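Local coordinates for protein SM80.1 Vicilin (Solanum melongena, PDB 5VF5) that probably serves as a 7S seed storage globulin, a two-cupin vicilin that holds a copper ion and a sodium ion in the crystal, at residues K48-I54 against V122-S128; G69-V75 against D99-G105. All coordinates share one frame; numbering follows the deposited sequence.

Contact 1 (K48-I54 against V122-S128); sequences KFRVSVI and VYVLAKS
Arg50 and Ala126 face each other across two neighbouring antiparallel strands and exchange a pair of backbone hydrogen bonds. Arg50 N gives to Ala126 O at 2.8 Å, and Ala126 N returns one to Arg50 O. Ser52 with Val124 and Ile54 with Val122 are paired in the same way. Beyond Arg50 the pairing reaches Ser128, whose N donates to Lys48 O at 2.9 Å. The non-hydrogen-bonded pairs between them add CA-H...O contacts, such as Val51 CA to Val124 O at 3.2 Å.

Apolar contacts line the face that bears Phe49, Val51, Val53, Tyr123, Leu125 and Lys127. The extended chain of Lys127 passes over one face of the Phe49 ring. Lys127 CG lies 4.0 Å from the centroid of the Phe49 ring, 19° off the normal, a CH-pi contact. Leu125 CD1 sits between Phe49 CD1, at 3.8 Å, and Val51 CG1. In one conformer Tyr123 has CG anti to the backbone N (chi1 -177°), which carries the ring along its strand toward Leu125 and brings Tyr123 CE1 3.8 Å from Val51 CB. Its OH is hydrogen-bonded to Val267 O.

On the other face Ser52 OG, in one conformer, packs 3.3 Å from Val124 CB. Ile54 CD1 meets Val124 CG2 at 4.0 Å. The Arg50 guanidinium leads away from Ala126 and hydrogen-bonds Leu33 O and Gly133 O.

The backbone bonds fix the register, while apolar groups make most of the side-chain contacts. Phe342 and Ile344 of strand 337-344 pack on the Phe49 face. This pair is thus part of the buried interface between a sheet of the first cupin region and one of the second.

Contact 2 (G69-V75 against D99-G105); sequences GEAIFVV and DVLRLHG
Phe73 and Leu103 meet in the apolar part of this antiparallel strand pair, where Phe73 CZ lies 4.0 Å from Leu103 CD2. Phe73 CB also faces Leu101 CB, and Ala71 CB faces Leu103 CB. On the other face Ile72 and Val100 lie side by side and point the same way, with Ile72 CG2 and Val100 CG1 3.8 Å apart.

Backbone hydrogen bonds join Phe73 with Leu101 and Ala71 with Leu103 in both directions. Val75 N adds a bond to Asp99 O at 2.9 Å.

The polar edge centres on Glu70 OE1, which accepts three hydrogen bonds. Arg102, in one of its two conformers, forms a salt bridge to it end-on, with NH2 at 2.9 Å from Glu70 OE1 and NH1 at 3.3 Å. The carboxylate and guanidinium planes stand 87° apart. Gly105 N reaches Glu70 OE1 at 2.8 Å, from above the carboxylate plane. A bend at chi2 (84°) swings the Arg102 chain toward strand 69-75, and NH1 also donates to Ala71 O. Leu103 N meets that oxygen from the opposite face of its plane. A water bridges Glu70 OE2 and His104 ND1. His104 NE2 is hydrogen-bonded to Arg206 O.

Asp240 forms a second salt bridge with Arg102 NH2. Strand 120-128 flanks strand 69-77 on its other edge, and Phe73 packs on its Val122 and Val124. Strands 243-250 and 337-344 lie against Ile72 and Val74.

In the fold
Contacts 1 and 2 belong to one antiparallel sheet within the first cupin range, with centres about 9 Å apart. Strand 120-128 of contact 1 runs beside strand 69-77 of contact 2. Across the sheet the order is 49-56, 120-128, 69-77 and 100-103. Along the chain contact 2 is nested inside the loop closed by contact 1. Leu125 O to Ile72 N, at 2.8 Å, is a probable hydrogen bond between the two contacts. Strand 337-344 touches both contacts and lies in a sheet built mainly from the second cupin region. Together the contacts build much of the sheet through which the two cupin halves pack.

Contact 1 (K48-I54 against V122-S128)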
ATOM      1  N   LYS A  48      -2.531   6.448 -12.879  1.00 10.20           N
ATOM      2  CA  LYS A  48      -3.837   6.638 -12.224  1.00 11.44           C
ATOM      3  C   LYS A  48      -3.830   6.319 -10.735  1.00  9.53           C
ATOM      4  O   LYS A  48      -4.819   6.632 -10.020  1.00 11.54           O
ATOM      5  CB  LYS A  48      -4.956   5.896 -12.939  1.00 11.62           C
ATOM      6  CG  LYS A  48      -5.302   6.465 -14.304  1.00 15.55           C
ATOM      7  CD  LYS A  48      -6.455   5.716 -14.950  1.00 19.11           C
ATOM      8  CE  LYS A  48      -6.863   6.364 -16.254  1.00 24.91           C
ATOM      9  NZ  LYS A  48      -7.987   5.617 -16.858  1.00 30.34           N
ATOM     10  N   PHE A  49      -2.745   5.691 -10.261  1.00  9.43           N
ATOM     11  CA  PHE A  49      -2.718   5.182  -8.906  1.00  9.80           C
ATOM     12  C   PHE A  49      -1.967   6.126  -7.966  1.00  9.88           C
ATOM     13  O   PHE A  49      -0.989   6.783  -8.355  1.00 11.44           O
ATOM     14  CB  PHE A  49      -2.109   3.802  -8.859  1.00 10.59           C
ATOM     15  CG  PHE A  49      -2.972   2.729  -9.463  1.00 10.94           C
ATOM     16  CD1 PHE A  49      -3.918   2.095  -8.709  1.00 12.46           C
ATOM     17  CD2 PHE A  49      -2.864   2.422 -10.808  1.00 11.25           C
ATOM     18  CE1 PHE A  49      -4.737   1.133  -9.261  1.00 14.05           C
ATOM     19  CE2 PHE A  49      -3.693   1.459 -11.371  1.00 13.82           C
ATOM     20  CZ  PHE A  49      -4.595   0.802 -10.587  1.00 13.89           C
ATOM     21  N   ARG A  50      -2.443   6.219  -6.736  1.00 10.22           N
ATOM     22  CA  ARG A  50      -1.754   6.956  -5.690  1.00 10.82           C
ATOM     23  C   ARG A  50      -1.616   6.070  -4.484  1.00 10.37           C
ATOM     24  O   ARG A  50      -2.546   5.271  -4.193  1.00 11.18           O
ATOM     25  CB  ARG A  50      -2.513   8.210  -5.328  1.00 10.42           C
ATOM     26  CG  ARG A  50      -2.720   9.208  -6.464  1.00 10.83           C
ATOM     27  CD  ARG A  50      -1.442   9.876  -6.939  1.00 10.47           C
ATOM     28  NE  ARG A  50      -0.955  10.858  -5.987  1.00 10.48           N
ATOM     29  CZ  ARG A  50      -1.414  12.105  -5.863  1.00 11.13           C
ATOM     30  NH1 ARG A  50      -2.419  12.536  -6.631  1.00 13.02           N
ATOM     31  NH2 ARG A  50      -0.873  12.925  -4.963  1.00 12.87           N
ATOM     32  N   VAL A  51      -0.573   6.280  -3.686  1.00  9.69           N
ATOM     33  CA  VAL A  51      -0.478   5.651  -2.390  1.00  9.42           C
ATOM     34  C   VAL A  51      -0.414   6.672  -1.303  1.00  9.78           C
ATOM     35  O   VAL A  51       0.136   7.771  -1.498  1.00  9.59           O
ATOM     36  CB  VAL A  51       0.652   4.590  -2.238  1.00 11.31           C
ATOM     37  CG1 VAL A  51       0.395   3.387  -3.130  1.00 12.49           C
ATOM     38  CG2 VAL A  51       2.011   5.167  -2.463  1.00 11.97           C
ATOM     39  N   SER A  52      -0.952   6.318  -0.150  1.00  9.75           N
ATOM     40  CA  SER A  52      -1.010   7.238   0.990  0.80 10.71           C
ATOM     41  C   SER A  52      -0.944   6.458   2.293  1.00 10.69           C
ATOM     42  O   SER A  52      -1.056   5.216   2.316  1.00  9.31           O
ATOM     43  CB  SER A  52      -2.298   8.081   0.915  0.80 10.94           C
ATOM     44  OG  SER A  52      -3.451   7.244   0.927  0.80 12.28           O
ATOM     45  N   VAL A  53      -0.807   7.202   3.366  1.00 10.43           N
ATOM     46  CA  VAL A  53      -0.808   6.664   4.713  1.00 11.37           C
ATOM     47  C   VAL A  53      -1.792   7.485   5.555  1.00 10.29           C
ATOM     48  O   VAL A  53      -1.849   8.694   5.419  1.00 12.12           O
ATOM     49  CB  VAL A  53       0.607   6.627   5.366  0.50 12.79           C
ATOM     50  CG1 VAL A  53       0.544   6.237   6.841  0.50 14.44           C
ATOM     51  CG2 VAL A  53       1.513   5.661   4.629  0.50 14.46           C
ATOM     52  N   ILE A  54      -2.611   6.778   6.350  1.00 10.02           N
ATOM     53  CA  ILE A  54      -3.439   7.376   7.377  1.00 10.82           C
ATOM     54  C   ILE A  54      -2.905   6.903   8.714  1.00 12.32           C
ATOM     55  O   ILE A  54      -2.754   5.699   8.933  1.00 12.99           O
ATOM     56  CB  ILE A  54      -4.921   6.950   7.244  1.00 12.84           C
ATOM     57  CG1 ILE A  54      -5.462   7.304   5.855  1.00 15.77           C
ATOM     58  CG2 ILE A  54      -5.729   7.591   8.371  1.00 16.86           C
ATOM     59  CD1 ILE A  54      -6.832   6.743   5.541  1.00 18.92           C
ATOM     60  N   VAL A 122      -2.719   2.896   8.471  1.00  9.95           N
ATOM     61  CA  VAL A 122      -3.287   2.270   7.275  1.00 10.10           C
ATOM     62  C   VAL A 122      -2.462   2.706   6.074  1.00  9.88           C
ATOM     63  O   VAL A 122      -2.198   3.909   5.906  1.00 11.29           O
ATOM     64  CB  VAL A 122      -4.765   2.695   7.068  1.00 11.51           C
ATOM     65  CG1 VAL A 122      -5.429   1.962   5.914  1.00 13.35           C
ATOM     66  CG2 VAL A 122      -5.569   2.493   8.358  1.00 13.67           C
ATOM     67  N   TYR A 123      -2.080   1.744   5.234  1.00  9.53           N
ATOM     68  CA  TYR A 123      -1.511   1.982   3.902  0.50  9.45           C
ATOM     69  C   TYR A 123      -2.629   1.884   2.876  1.00  9.37           C
ATOM     70  O   TYR A 123      -3.383   0.907   2.865  1.00  9.58           O
ATOM     71  CB  TYR A 123      -0.438   0.922   3.635  0.50 10.23           C
ATOM     72  CG  TYR A 123       0.361   0.974   2.344  0.50  9.01           C
ATOM     73  CD1 TYR A 123       0.730   2.180   1.779  0.50  9.05           C
ATOM     74  CD2 TYR A 123       0.824  -0.213   1.742  0.50  8.75           C
ATOM     75  CE1 TYR A 123       1.479   2.223   0.620  0.50  8.67           C
ATOM     76  CE2 TYR A 123       1.607  -0.177   0.606  0.50  8.97           C
ATOM     77  CZ  TYR A 123       1.936   1.033   0.052  0.50  9.18           C
ATOM     78  OH  TYR A 123       2.714   1.052  -1.071  0.50  8.85           O
ATOM     79  N   VAL A 124      -2.750   2.861   1.993  1.00  9.83           N
ATOM     80  CA  VAL A 124      -3.859   2.999   1.076  1.00  9.25           C
ATOM     81  C   VAL A 124      -3.392   3.071  -0.351  1.00  9.51           C
ATOM     82  O   VAL A 124      -2.503   3.864  -0.680  1.00 11.04           O
ATOM     83  CB  VAL A 124      -4.681   4.248   1.414  1.00 11.05           C
ATOM     84  CG1 VAL A 124      -5.872   4.395   0.480  1.00 12.45           C
ATOM     85  CG2 VAL A 124      -5.110   4.269   2.871  1.00 12.29           C
ATOM     86  N   LEU A 125      -4.034   2.306  -1.224  1.00  9.69           N
ATOM     87  CA  LEU A 125      -3.907   2.440  -2.674  1.00  9.31           C
ATOM     88  C   LEU A 125      -5.197   3.087  -3.165  1.00 10.68           C
ATOM     89  O   LEU A 125      -6.286   2.612  -2.763  1.00 11.50           O
ATOM     90  CB  LEU A 125      -3.810   1.055  -3.313  1.00 10.60           C
ATOM     91  CG  LEU A 125      -3.652   1.061  -4.833  1.00 11.96           C
ATOM     92  CD1 LEU A 125      -2.304   1.636  -5.279  1.00 11.67           C
ATOM     93  CD2 LEU A 125      -3.890  -0.330  -5.427  1.00 13.66           C
ATOM     94  N   ALA A 126      -5.129   4.120  -4.013  1.00 10.05           N
ATOM     95  CA  ALA A 126      -6.333   4.647  -4.636  1.00 10.65           C
ATOM     96  C   ALA A 126      -6.112   4.777  -6.127  1.00 10.03           C
ATOM     97  O   ALA A 126      -4.999   5.012  -6.581  1.00 12.05           O
ATOM     98  CB  ALA A 126      -6.744   5.976  -4.026  1.00 13.04           C
ATOM     99  N   LYS A 127      -7.185   4.599  -6.888  1.00 10.66           N
ATOM    100  CA  LYS A 127      -7.149   4.810  -8.310  1.00 10.42           C
ATOM    101  C   LYS A 127      -8.113   5.934  -8.695  1.00  9.69           C
ATOM    102  O   LYS A 127      -9.288   5.921  -8.282  1.00 11.71           O
ATOM    103  CB  LYS A 127      -7.570   3.518  -9.070  1.00 11.98           C
ATOM    104  CG  LYS A 127      -7.335   3.624 -10.553  1.00 14.09           C
ATOM    105  CD  LYS A 127      -7.866   2.443 -11.310  1.00 15.54           C
ATOM    106  CE  LYS A 127      -7.607   2.640 -12.801  1.00 19.24           C
ATOM    107  NZ  LYS A 127      -8.184   1.531 -13.604  1.00 24.52           N
ATOM    108  N   SER A 128      -7.636   6.874  -9.498  1.00 10.63           N
ATOM    109  CA  SER A 128      -8.473   7.977  -9.940  1.00 10.56           C
ATOM    110  C   SER A 128      -9.603   7.521 -10.844  1.00 12.32           C
ATOM    111  O   SER A 128      -9.487   6.535 -11.552  1.00 13.24           O
ATOM    112  CB  SER A 128      -7.630   9.017 -10.623  1.00 11.02           C
ATOM    113  OG  SER A 128      -6.984   8.494 -11.774  1.00 12.00           O
TER

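Contact 2 (G69-V75 against D99-G105)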
ATOM      1  N   GLY A  69     -11.598   8.472  -5.464  1.00 15.67           N
ATOM      2  CA  GLY A  69     -10.830   7.331  -5.950  1.00 17.10           C
ATOM      3  C   GLY A  69     -11.339   6.060  -5.339  1.00 15.74           C
ATOM      4  O   GLY A  69     -11.829   6.084  -4.237  1.00 15.47           O
ATOM      5  N   GLU A  70     -11.235   4.984  -6.086  1.00 15.42           N
ATOM      6  CA  GLU A  70     -11.480   3.642  -5.588  1.00 13.88           C
ATOM      7  C   GLU A  70     -10.257   3.226  -4.766  1.00 14.61           C
ATOM      8  O   GLU A  70      -9.139   3.358  -5.262  1.00 19.71           O
ATOM      9  CB  GLU A  70     -11.612   2.726  -6.824  1.00 17.77           C
ATOM     10  CG  GLU A  70     -12.682   3.170  -7.813  1.00 21.39           C
ATOM     11  CD  GLU A  70     -14.067   3.028  -7.244  1.00 24.93           C
ATOM     12  OE1 GLU A  70     -14.211   2.266  -6.285  1.00 22.50           O
ATOM     13  OE2 GLU A  70     -14.983   3.688  -7.736  1.00 33.89           O
ATOM     14  N   ALA A  71     -10.442   2.702  -3.570  1.00 12.20           N
ATOM     15  CA  ALA A  71      -9.346   2.488  -2.659  1.00 11.50           C
ATOM     16  C   ALA A  71      -9.260   1.080  -2.141  1.00 11.97           C
ATOM     17  O   ALA A  71     -10.281   0.364  -2.064  1.00 13.67           O
ATOM     18  CB  ALA A  71      -9.380   3.469  -1.486  1.00 13.38           C
ATOM     19  N   ILE A  72      -8.078   0.723  -1.701  1.00 10.57           N
ATOM     20  CA  ILE A  72      -7.841  -0.471  -0.901  1.00  9.95           C
ATOM     21  C   ILE A  72      -7.087  -0.020   0.343  1.00 10.19           C
ATOM     22  O   ILE A  72      -6.037   0.632   0.229  1.00 11.73           O
ATOM     23  CB  ILE A  72      -6.989  -1.520  -1.628  1.00 11.17           C
ATOM     24  CG1 ILE A  72      -7.641  -1.925  -2.942  1.00 13.15           C
ATOM     25  CG2 ILE A  72      -6.782  -2.708  -0.722  1.00 12.25           C
ATOM     26  CD1 ILE A  72      -6.784  -2.828  -3.772  1.00 17.12           C
ATOM     27  N   PHE A  73      -7.659  -0.279   1.514  1.00  9.95           N
ATOM     28  CA  PHE A  73      -7.053   0.033   2.803  1.00 10.23           C
ATOM     29  C   PHE A  73      -6.392  -1.229   3.332  1.00 10.29           C
ATOM     30  O   PHE A  73      -7.027  -2.288   3.362  1.00 11.87           O
ATOM     31  CB  PHE A  73      -8.103   0.506   3.833  1.00 11.61           C
ATOM     32  CG  PHE A  73      -8.582   1.917   3.726  1.00 13.21           C
ATOM     33  CD1 PHE A  73      -8.559   2.646   2.552  1.00 15.46           C
ATOM     34  CD2 PHE A  73      -9.096   2.532   4.858  1.00 16.22           C
ATOM     35  CE1 PHE A  73      -9.008   3.945   2.520  1.00 15.79           C
ATOM     36  CE2 PHE A  73      -9.550   3.834   4.818  1.00 16.55           C
ATOM     37  CZ  PHE A  73      -9.520   4.529   3.639  1.00 16.20           C
ATOM     38  N   VAL A  74      -5.181  -1.130   3.827  1.00 10.32           N
ATOM     39  CA  VAL A  74      -4.467  -2.217   4.465  1.00  9.57           C
ATOM     40  C   VAL A  74      -3.983  -1.761   5.818  1.00 11.58           C
ATOM     41  O   VAL A  74      -3.226  -0.801   5.940  1.00 10.89           O
ATOM     42  CB  VAL A  74      -3.284  -2.694   3.620  1.00 10.79           C
ATOM     43  CG1 VAL A  74      -2.570  -3.889   4.268  1.00 13.18           C
ATOM     44  CG2 VAL A  74      -3.718  -3.022   2.221  1.00 12.55           C
ATOM     45  N   VAL A  75      -4.433  -2.419   6.888  1.00 10.71           N
ATOM     46  CA  VAL A  75      -3.993  -2.033   8.222  1.00 10.89           C
ATOM     47  C   VAL A  75      -2.603  -2.582   8.511  1.00 12.04           C
ATOM     48  O   VAL A  75      -2.377  -3.792   8.490  1.00 12.86           O
ATOM     49  CB  VAL A  75      -4.971  -2.498   9.303  1.00 11.92           C
ATOM     50  CG1 VAL A  75      -4.521  -2.048  10.666  1.00 12.81           C
ATOM     51  CG2 VAL A  75      -6.344  -1.956   9.009  1.00 14.25           C
ATOM     52  N   ASP A  99      -5.656  -6.599   8.069  1.00 12.87           N
ATOM     53  CA  ASP A  99      -6.933  -6.509   7.366  1.00 12.58           C
ATOM     54  C   ASP A  99      -6.791  -5.708   6.072  1.00 11.91           C
ATOM     55  O   ASP A  99      -6.094  -4.662   6.036  1.00 13.08           O
ATOM     56  CB  ASP A  99      -7.995  -5.853   8.215  1.00 13.14           C
ATOM     57  CG  ASP A  99      -8.575  -6.758   9.298  1.00 13.91           C
ATOM     58  OD1 ASP A  99      -8.364  -8.006   9.304  1.00 17.63           O
ATOM     59  OD2 ASP A  99      -9.310  -6.187  10.150  1.00 16.76           O
ATOM     60  N   VAL A 100      -7.463  -6.190   5.057  1.00 11.59           N
ATOM     61  CA  VAL A 100      -7.576  -5.585   3.751  1.00 11.16           C
ATOM     62  C   VAL A 100      -9.019  -5.265   3.474  1.00 13.10           C
ATOM     63  O   VAL A 100      -9.865  -6.133   3.617  1.00 13.50           O
ATOM     64  CB  VAL A 100      -7.047  -6.515   2.644  1.00 13.11           C
ATOM     65  CG1 VAL A 100      -7.180  -5.866   1.277  1.00 14.11           C
ATOM     66  CG2 VAL A 100      -5.611  -6.958   2.929  1.00 14.82           C
ATOM     67  N   LEU A 101      -9.321  -4.027   3.048  1.00 11.31           N
ATOM     68  CA  LEU A 101     -10.687  -3.588   2.809  1.00 11.75           C
ATOM     69  C   LEU A 101     -10.744  -2.828   1.514  1.00 11.23           C
ATOM     70  O   LEU A 101     -10.022  -1.827   1.359  1.00 13.93           O
ATOM     71  CB  LEU A 101     -11.188  -2.703   3.958  1.00 15.09           C
ATOM     72  CG  LEU A 101     -12.627  -2.249   3.867  1.00 14.71           C
ATOM     73  CD1 LEU A 101     -13.602  -3.376   4.087  1.00 19.48           C
ATOM     74  CD2 LEU A 101     -12.861  -1.129   4.877  1.00 23.99           C
ATOM     75  N   ARG A 102     -11.562  -3.286   0.571  1.00 12.10           N
ATOM     76  CA  ARG A 102     -11.864  -2.501  -0.636  1.00 11.84           C
ATOM     77  C   ARG A 102     -12.954  -1.495  -0.289  1.00 12.77           C
ATOM     78  O   ARG A 102     -14.016  -1.853   0.203  1.00 15.26           O
ATOM     79  CB  ARG A 102     -12.319  -3.453  -1.725  0.70 13.50           C
ATOM     80  CG  ARG A 102     -12.781  -2.820  -3.004  0.70 15.44           C
ATOM     81  CD  ARG A 102     -11.633  -2.501  -3.929  0.70 17.07           C
ATOM     82  NE  ARG A 102     -12.242  -2.037  -5.161  0.70 16.79           N
ATOM     83  CZ  ARG A 102     -12.698  -0.809  -5.365  0.70 16.72           C
ATOM     84  NH1 ARG A 102     -12.457   0.169  -4.484  0.70 19.66           N
ATOM     85  NH2 ARG A 102     -13.308  -0.526  -6.488  0.70 20.47           N
ATOM     86  N   LEU A 103     -12.666  -0.216  -0.560  1.00 11.14           N
ATOM     87  CA  LEU A 103     -13.613   0.866  -0.320  1.00 11.53           C
ATOM     88  C   LEU A 103     -13.996   1.486  -1.671  1.00 12.62           C
ATOM     89  O   LEU A 103     -13.146   2.088  -2.404  1.00 13.93           O
ATOM     90  CB  LEU A 103     -12.931   1.935   0.543  1.00 14.64           C
ATOM     91  CG  LEU A 103     -13.823   3.025   1.073  1.00 16.33           C
ATOM     92  CD1 LEU A 103     -14.838   2.489   2.080  1.00 20.13           C
ATOM     93  CD2 LEU A 103     -12.931   4.120   1.681  1.00 21.03           C
ATOM     94  N   HIS A 104     -15.258   1.413  -1.995  1.00 13.15           N
ATOM     95  CA  HIS A 104     -15.748   2.002  -3.220  1.00 13.54           C
ATOM     96  C   HIS A 104     -15.553   3.517  -3.199  1.00 12.88           C
ATOM     97  O   HIS A 104     -15.740   4.190  -2.182  1.00 14.13           O
ATOM     98  CB  HIS A 104     -17.258   1.678  -3.411  1.00 15.44           C
ATOM     99  CG  HIS A 104     -17.524   0.271  -3.795  1.00 21.57           C
ATOM    100  ND1 HIS A 104     -17.368  -0.189  -5.082  1.00 24.45           N
ATOM    101  CD2 HIS A 104     -17.947  -0.786  -3.056  1.00 25.29           C
ATOM    102  CE1 HIS A 104     -17.685  -1.476  -5.123  1.00 31.15           C
ATOM    103  NE2 HIS A 104     -18.035  -1.864  -3.906  1.00 29.71           N
ATOM    104  N   GLY A 105     -15.212   4.054  -4.345  1.00 14.71           N
ATOM    105  CA  GLY A 105     -15.124   5.489  -4.498  1.00 14.01           C
ATOM    106  C   GLY A 105     -16.416   6.152  -4.104  1.00 12.79           C
ATOM    107  O   GLY A 105     -17.497   5.600  -4.306  1.00 13.02           O
TER
HETATM  108  O   HOH W   1     -12.792   5.392  -1.722  1.00 18.33           O
HETATM  109  O   HOH W   2     -17.168   1.803  -7.245  1.00 26.13           O